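Local coordinates for DUF72 domain-containing protein (PDB 1VPQ), which is of unknown function but belongs to the DUF72 family, grouped with the TIM-barrel proteins, at residues A[56-59]-A[60-63]; A[179-182]-A[183-186]; A[252-255]-A[256-259]; A[259-262]-A[263-266]. One frame throughout, in Å; residues are numbered along the deposited sequence.

Contact 1: A[56-59]-A[60-63]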
# COMPACT_ATOMS: atom_id res chain seq x y z
N ASN A 56 -5.91 2.80 -5.35
CA ASN A 56 -5.81 2.03 -6.58
C ASN A 56 -6.95 2.42 -7.50
O ASN A 56 -8.09 1.98 -7.32
CB ASN A 56 -5.85 0.53 -6.27
CG ASN A 56 -5.77 -0.34 -7.53
OD1 ASN A 56 -5.17 0.04 -8.54
ND2 ASN A 56 -6.38 -1.51 -7.46
N PHE A 57 -6.63 3.24 -8.49
CA PHE A 57 -7.63 3.76 -9.41
C PHE A 57 -7.87 2.78 -10.52
O PHE A 57 -6.97 2.45 -11.28
CB PHE A 57 -7.18 5.10 -10.00
CG PHE A 57 -6.94 6.15 -8.96
CD1 PHE A 57 -8.00 6.85 -8.42
CD2 PHE A 57 -5.65 6.42 -8.51
CE1 PHE A 57 -7.78 7.82 -7.45
CE2 PHE A 57 -5.43 7.38 -7.55
CZ PHE A 57 -6.49 8.08 -7.01
N THR A 58 -9.11 2.29 -10.61
CA THR A 58 -9.53 1.44 -11.71
C THR A 58 -10.85 2.00 -12.23
O THR A 58 -11.28 3.08 -11.82
CB THR A 58 -9.70 -0.01 -11.24
OG1 THR A 58 -10.88 -0.12 -10.44
CG2 THR A 58 -8.50 -0.47 -10.44
N TYR A 59 -11.50 1.26 -13.12
CA TYR A 59 -12.83 1.63 -13.61
C TYR A 59 -13.93 0.87 -12.87
O TYR A 59 -15.10 0.96 -13.23
CB TYR A 59 -12.93 1.35 -15.10
CG TYR A 59 -11.72 1.82 -15.87
CD1 TYR A 59 -11.62 3.13 -16.34
CD2 TYR A 59 -10.65 0.95 -16.12
CE1 TYR A 59 -10.51 3.56 -17.05
CE2 TYR A 59 -9.53 1.37 -16.83
CZ TYR A 59 -9.47 2.67 -17.29
OH TYR A 59 -8.37 3.10 -17.99
N TYR A 60 -13.54 0.11 -11.85
CA TYR A 60 -14.47 -0.59 -10.96
C TYR A 60 -14.33 -0.15 -9.50
O TYR A 60 -15.07 -0.63 -8.65
CB TYR A 60 -14.32 -2.12 -11.08
CG TYR A 60 -12.90 -2.63 -10.98
CD1 TYR A 60 -12.10 -2.73 -12.11
CD2 TYR A 60 -12.36 -3.03 -9.76
CE1 TYR A 60 -10.79 -3.20 -12.03
CE2 TYR A 60 -11.04 -3.49 -9.67
CZ TYR A 60 -10.27 -3.58 -10.81
OH TYR A 60 -8.97 -4.04 -10.76
N THR A 61 -13.40 0.76 -9.21
CA THR A 61 -13.17 1.23 -7.84
C THR A 61 -13.60 2.69 -7.62
O THR A 61 -13.64 3.49 -8.57
CB THR A 61 -11.68 1.11 -7.42
OG1 THR A 61 -10.85 1.87 -8.31
CG2 THR A 61 -11.22 -0.36 -7.41
N GLN A 62 -13.92 3.00 -6.37
CA GLN A 62 -14.24 4.36 -5.94
C GLN A 62 -13.11 4.88 -5.05
O GLN A 62 -12.60 4.13 -4.21
CB GLN A 62 -15.55 4.38 -5.16
CG GLN A 62 -16.74 3.84 -5.94
CD GLN A 62 -17.07 4.68 -7.16
OE1 GLN A 62 -16.69 5.85 -7.24
NE2 GLN A 62 -17.79 4.08 -8.10
N PRO A 63 -12.71 6.16 -5.21
CA PRO A 63 -13.28 7.15 -6.13
C PRO A 63 -12.65 7.05 -7.52
O PRO A 63 -11.56 6.47 -7.65
CB PRO A 63 -12.91 8.48 -5.47
CG PRO A 63 -11.59 8.20 -4.81
CD PRO A 63 -11.57 6.72 -4.46
O HOH W 1 -11.10 4.53 -9.37
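T58 reaches across a sharp bend to meet both Y60 and T61, a worked example of a loop closed by hydroxyl groups. Its CB lies over the face of the Y60 ring, 3.6 Å from the centroid and 19° off the ring normal, a CH-pi contact. OG1, held between the backbone N and the carbonyl carbon (chi1 73°), comes over the centre of the same ring and accepts the N-H of Y60, with 3.0 Å from Y60 N to T58 OG1, the bond of an ST turn. The methyl CG2 goes on to the phenol end, 3.6 Å from Y60 OH. This bend belongs to the connection from strand 52-55 to helix 65-72, a beta-alpha loop of the TIM-barrel fold. T61 OG1 is gripped three times: it donates to N56 O (2.9 Å) within the carbonyl plane, and receives T58 N (2.9 Å) as well as the proton of T58 OG1. A valine in place of T61 would probably leave N56 O, T58 N and the T58 hydroxyl without their common mate. Farther on, past a cis peptide, P63 O meets the edge of the F57 ring at CD1 (3.7 Å), while W65 packs edge-to-face with that ring.

Contact 2: A[179-182]-A[183-186]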
# COMPACT_ATOMS: atom_id res chain seq x y z
N VAL A 179 7.37 -3.91 3.62
CA VAL A 179 7.33 -4.87 4.72
C VAL A 179 5.88 -5.32 4.88
O VAL A 179 5.01 -4.51 5.16
CB VAL A 179 7.82 -4.27 6.05
CG1 VAL A 179 7.74 -5.31 7.17
CG2 VAL A 179 9.25 -3.72 5.91
N VAL A 180 5.64 -6.61 4.70
CA VAL A 180 4.28 -7.13 4.64
C VAL A 180 3.96 -8.05 5.81
O VAL A 180 4.77 -8.91 6.18
CB VAL A 180 4.04 -7.95 3.36
CG1 VAL A 180 2.58 -8.41 3.27
CG2 VAL A 180 4.38 -7.16 2.15
N ASP A 181 2.77 -7.87 6.38
CA ASP A 181 2.16 -8.91 7.20
C ASP A 181 0.97 -9.52 6.47
O ASP A 181 0.00 -8.84 6.13
CB ASP A 181 1.75 -8.40 8.58
CG ASP A 181 1.50 -9.55 9.55
OD1 ASP A 181 2.48 -10.16 10.01
OD2 ASP A 181 0.31 -9.85 9.82
N GLU A 182 1.09 -10.83 6.24
CA GLU A 182 0.19 -11.64 5.44
C GLU A 182 -0.10 -12.90 6.24
O GLU A 182 0.56 -13.15 7.24
CB GLU A 182 0.93 -12.08 4.17
CG GLU A 182 0.60 -11.31 2.93
CD GLU A 182 1.55 -11.63 1.80
OE1 GLU A 182 1.97 -12.79 1.66
OE2 GLU A 182 1.90 -10.71 1.05
N PRO A 183 -1.05 -13.73 5.77
CA PRO A 183 -1.24 -15.05 6.39
C PRO A 183 0.05 -15.89 6.53
O PRO A 183 0.98 -15.78 5.71
CB PRO A 183 -2.24 -15.72 5.44
CG PRO A 183 -3.01 -14.61 4.85
CD PRO A 183 -2.02 -13.49 4.69
N LYS A 184 0.10 -16.72 7.57
CA LYS A 184 1.27 -17.56 7.85
C LYS A 184 1.03 -18.93 7.22
O LYS A 184 0.79 -19.93 7.91
CB LYS A 184 1.54 -17.67 9.36
CG LYS A 184 1.52 -16.34 10.12
CD LYS A 184 2.32 -15.24 9.44
CE LYS A 184 2.47 -14.01 10.33
NZ LYS A 184 3.25 -12.94 9.67
N LEU A 185 1.11 -18.95 5.90
CA LEU A 185 0.74 -20.12 5.11
C LEU A 185 1.84 -20.45 4.11
O LEU A 185 2.65 -19.58 3.76
CB LEU A 185 -0.57 -19.85 4.36
CG LEU A 185 -1.80 -19.52 5.21
CD1 LEU A 185 -2.85 -18.84 4.35
CD2 LEU A 185 -2.38 -20.77 5.88
N PRO A 186 1.86 -21.71 3.64
CA PRO A 186 2.82 -22.12 2.62
C PRO A 186 2.85 -21.20 1.38
O PRO A 186 1.80 -20.83 0.85
CB PRO A 186 2.32 -23.52 2.23
CG PRO A 186 1.63 -24.01 3.44
CD PRO A 186 0.97 -22.82 4.03
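Two first torsions bring D181 and K184 together: the aspartate swings CG anti to the backbone N (chi1 -164°), and the lysine sends CG beside its own N, bends again at chi2 (-47°) and then runs out fully extended. The chain thus folds back over the E182-P183 peptide, and K184 CD passes 3.5 Å from E182 O on the way. At its end the ammonium forms a salt bridge, K184 NZ to D181 OD1 at 2.9 Å. The two side chains meet at about a right angle, and the nitrogen approaches from above the carboxylate plane, 43° out of it. Below the lysine the backbone makes an inverse gamma turn centred on K184, closed by a weak bond from L185 N to P183 O (3.2 Å). The E182 side chain leads away from this pair.

The site marks the point where strand 176-181 gives way to loop, at the C-terminal end of a strand in the parallel sheet; the neighbouring strand 199-204 is joined to it by backbone bonds. In TIM barrels such strand ends usually carry the functional residues, though none has been established here. The other oxygen of D181, OD2, is hydrogen-bonded to Y224 OH, the strongest partner of this side chain, and forms a salt bridge with R207 NE. The lysine also makes a weak, long ion pair with a sulfate ion, probably from the crystallisation liquor. The carboxylate, bridged to K184 through one oxygen and to R207 through the other, is probably held against rotation.

Contact 3: A[252-255]-A[256-259]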
# COMPACT_ATOMS: atom_id res chain seq x y z
N ASN A 252 -6.90 -5.06 5.57
CA ASN A 252 -7.96 -5.98 5.99
C ASN A 252 -9.27 -5.24 6.09
O ASN A 252 -9.88 -5.17 7.15
CB ASN A 252 -7.60 -6.66 7.32
CG ASN A 252 -7.28 -5.67 8.43
OD1 ASN A 252 -6.58 -4.68 8.22
ND2 ASN A 252 -7.77 -5.95 9.63
N CYS A 253 -9.72 -4.70 4.96
CA CYS A 253 -10.78 -3.67 4.93
C CYS A 253 -12.20 -4.23 5.01
O CYS A 253 -13.16 -3.46 5.10
CB CYS A 253 -10.63 -2.80 3.67
SG CYS A 253 -9.19 -1.65 3.69
N TYR A 254 -12.33 -5.55 5.00
CA TYR A 254 -13.65 -6.20 5.10
C TYR A 254 -14.36 -5.76 6.39
O TYR A 254 -13.86 -5.99 7.49
CB TYR A 254 -13.49 -7.72 5.08
CG TYR A 254 -14.77 -8.52 5.10
CD1 TYR A 254 -15.48 -8.76 3.92
CD2 TYR A 254 -15.26 -9.06 6.28
CE1 TYR A 254 -16.67 -9.52 3.94
CE2 TYR A 254 -16.44 -9.82 6.31
CZ TYR A 254 -17.14 -10.04 5.13
OH TYR A 254 -18.30 -10.79 5.15
N LYS A 255 -15.50 -5.09 6.22
CA LYS A 255 -16.34 -4.61 7.33
C LYS A 255 -15.61 -3.67 8.31
O LYS A 255 -15.88 -3.68 9.52
CB LYS A 255 -16.97 -5.80 8.07
CG LYS A 255 -17.99 -6.55 7.22
CD LYS A 255 -18.56 -7.74 8.00
CE LYS A 255 -19.65 -8.49 7.23
NZ LYS A 255 -20.98 -8.35 7.87
N GLY A 256 -14.71 -2.85 7.78
CA GLY A 256 -14.09 -1.77 8.56
C GLY A 256 -13.00 -2.21 9.52
O GLY A 256 -12.52 -1.41 10.32
N GLN A 257 -12.60 -3.48 9.43
CA GLN A 257 -11.60 -4.04 10.32
C GLN A 257 -10.27 -3.30 10.18
O GLN A 257 -9.62 -3.01 11.18
CB GLN A 257 -11.45 -5.55 10.07
CG GLN A 257 -12.60 -6.33 10.69
CD GLN A 257 -12.75 -7.75 10.19
OE1 GLN A 257 -12.66 -8.02 8.99
NE2 GLN A 257 -13.04 -8.68 11.11
N ALA A 258 -9.91 -2.96 8.94
CA ALA A 258 -8.70 -2.19 8.66
C ALA A 258 -8.70 -0.83 9.35
O ALA A 258 -7.70 -0.42 9.92
CB ALA A 258 -8.54 -2.01 7.16
N ALA A 259 -9.84 -0.14 9.28
CA ALA A 259 -10.00 1.16 9.91
C ALA A 259 -9.89 1.05 11.44
O ALA A 259 -9.19 1.85 12.06
CB ALA A 259 -11.32 1.78 9.50
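Between C253 and G256 the backbone makes a tight turn close to type II, with Y254 and K255 at its corners and G256 N donating to C253 O (3.2 Å, N-H...O angle 158°). Weaker bonds follow, Q257 N to Y254 O and A258 N to N252 O, as the chain winds into helix 257-270. G256 takes the N-cap position with a positive phi of 77°; a beta carbon there would come 2.7 Å from K255 O, so glycine suits the bend. This is the beta-alpha loop after strand 245-250, the last strand of the barrel, and it is tied to the loop after strand 13-18, where W26 NE1 donates to C253 O and D25 OD2 accepts from K255 N. C253 SG packs on A258 CB at 3.5 Å. The N252 amide lies against the first turn of the helix: ND2 stands 3.7 Å from Q257 CB and OD1 3.5 Å from A258 CB. Its ND2 is bonded to Y222 O and to N261 OD1, whereas OD1 is buried with no polar partner. Q257 lies alongside Y254, pointing the same way, and K255 CG lies over one face of the Y254 ring, toward its rim.

Contact 4: A[259-262]-A[263-266]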
# COMPACT_ATOMS: atom_id res chain seq x y z
N ALA A 259 -9.84 -0.14 9.28
CA ALA A 259 -10.00 1.16 9.91
C ALA A 259 -9.89 1.05 11.44
O ALA A 259 -9.19 1.85 12.06
CB ALA A 259 -11.32 1.78 9.50
N ILE A 260 -10.57 0.06 12.02
CA ILE A 260 -10.46 -0.23 13.46
C ILE A 260 -9.01 -0.42 13.87
O ILE A 260 -8.50 0.28 14.75
CB ILE A 260 -11.31 -1.48 13.87
CG1 ILE A 260 -12.80 -1.15 13.80
CG2 ILE A 260 -10.97 -1.94 15.30
CD1 ILE A 260 -13.73 -2.35 13.94
N ASN A 261 -8.32 -1.35 13.21
CA ASN A 261 -6.92 -1.63 13.51
C ASN A 261 -6.00 -0.43 13.25
O ASN A 261 -5.05 -0.20 14.01
CB ASN A 261 -6.42 -2.85 12.72
CG ASN A 261 -7.03 -4.16 13.18
OD1 ASN A 261 -7.09 -5.12 12.42
ND2 ASN A 261 -7.47 -4.22 14.44
N ALA A 262 -6.28 0.32 12.19
CA ALA A 262 -5.45 1.47 11.85
C ALA A 262 -5.59 2.56 12.92
O ALA A 262 -4.62 3.24 13.26
CB ALA A 262 -5.81 2.02 10.46
N LEU A 263 -6.81 2.70 13.43
CA LEU A 263 -7.10 3.62 14.53
C LEU A 263 -6.47 3.17 15.85
O LEU A 263 -6.04 4.01 16.65
CB LEU A 263 -8.61 3.77 14.72
CG LEU A 263 -9.38 4.53 13.64
CD1 LEU A 263 -10.86 4.30 13.82
CD2 LEU A 263 -9.07 6.02 13.68
N GLN A 264 -6.43 1.86 16.08
CA GLN A 264 -5.76 1.30 17.26
C GLN A 264 -4.27 1.56 17.17
O GLN A 264 -3.64 1.97 18.13
CB GLN A 264 -5.99 -0.21 17.36
CG GLN A 264 -7.37 -0.60 17.81
CD GLN A 264 -7.61 -2.09 17.64
OE1 GLN A 264 -7.84 -2.57 16.53
NE2 GLN A 264 -7.57 -2.81 18.73
N PHE A 265 -3.73 1.32 15.99
CA PHE A 265 -2.31 1.55 15.71
C PHE A 265 -1.94 3.02 15.84
O PHE A 265 -0.90 3.36 16.41
CB PHE A 265 -1.99 1.05 14.29
CG PHE A 265 -0.54 0.86 14.03
CD1 PHE A 265 0.08 -0.33 14.40
CD2 PHE A 265 0.20 1.84 13.41
CE1 PHE A 265 1.41 -0.53 14.15
CE2 PHE A 265 1.54 1.65 13.16
CZ PHE A 265 2.15 0.46 13.54
N LYS A 266 -2.79 3.89 15.30
CA LYS A 266 -2.59 5.34 15.34
C LYS A 266 -2.53 5.86 16.78
O LYS A 266 -1.73 6.75 17.10
CB LYS A 266 -3.71 6.04 14.55
CG LYS A 266 -3.82 7.53 14.73
CD LYS A 266 -4.82 8.12 13.74
CE LYS A 266 -5.64 9.23 14.38
NZ LYS A 266 -6.70 8.70 15.29
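N261 and Q264, three residues apart, are joined by a side-chain hydrogen bond from N261 ND2 to Q264 OE1 (2.7 Å, N-H...O angle 150°). The acceptor lies in the asparagine amide plane, and the two amides, running side by side, are turned only 28° from each other. Q264 reaches this place through an extended chain whose CG stands beside the backbone N (chi1 -74°). I260 CG2 lies 3.4 Å from the same OE1. An alanine at Q264 would remove the acceptor, and N261 ND2 would probably lose this mate and I260 CG2 the group beside it. Beneath run regular helical bonds, among them L263 N to A259 O (2.9 Å) and F265 N to N261 O (2.8 Å). L263 folds back along the A259 carbonyl, its CG 3.1 Å from A259 O. Outward from here the buried side of the helix meets the barrel: F265 packs on V248 of strand 245-250 and V16 of strand 13-18, and A262 on F250 and T18. A helix laid against the outside of neighbouring parallel strands in this way is the arrangement expected of a TIM barrel, where the last helix packs against the first and last strands.

Read from the N terminus, contact 1 closes the bend between strand 52-55 and helix 65-72, well before the others begin. Contact 2 folds the end of strand 176-181 onto the loop that follows; its centre lies about 26 Å from that of contact 1. Contact 3 then turns the chain from strand 245-250 into helix 257-270, and contact 4 continues that helix, sharing A259 with it. None nests or crosses: all follow in series, and only contacts 3 and 4 touch, about 10 Å apart between centres. Contacts 1, 2 and 3 thus sit where strands of the barrel end, while contact 4 belongs to the helix laid over the first and last strands.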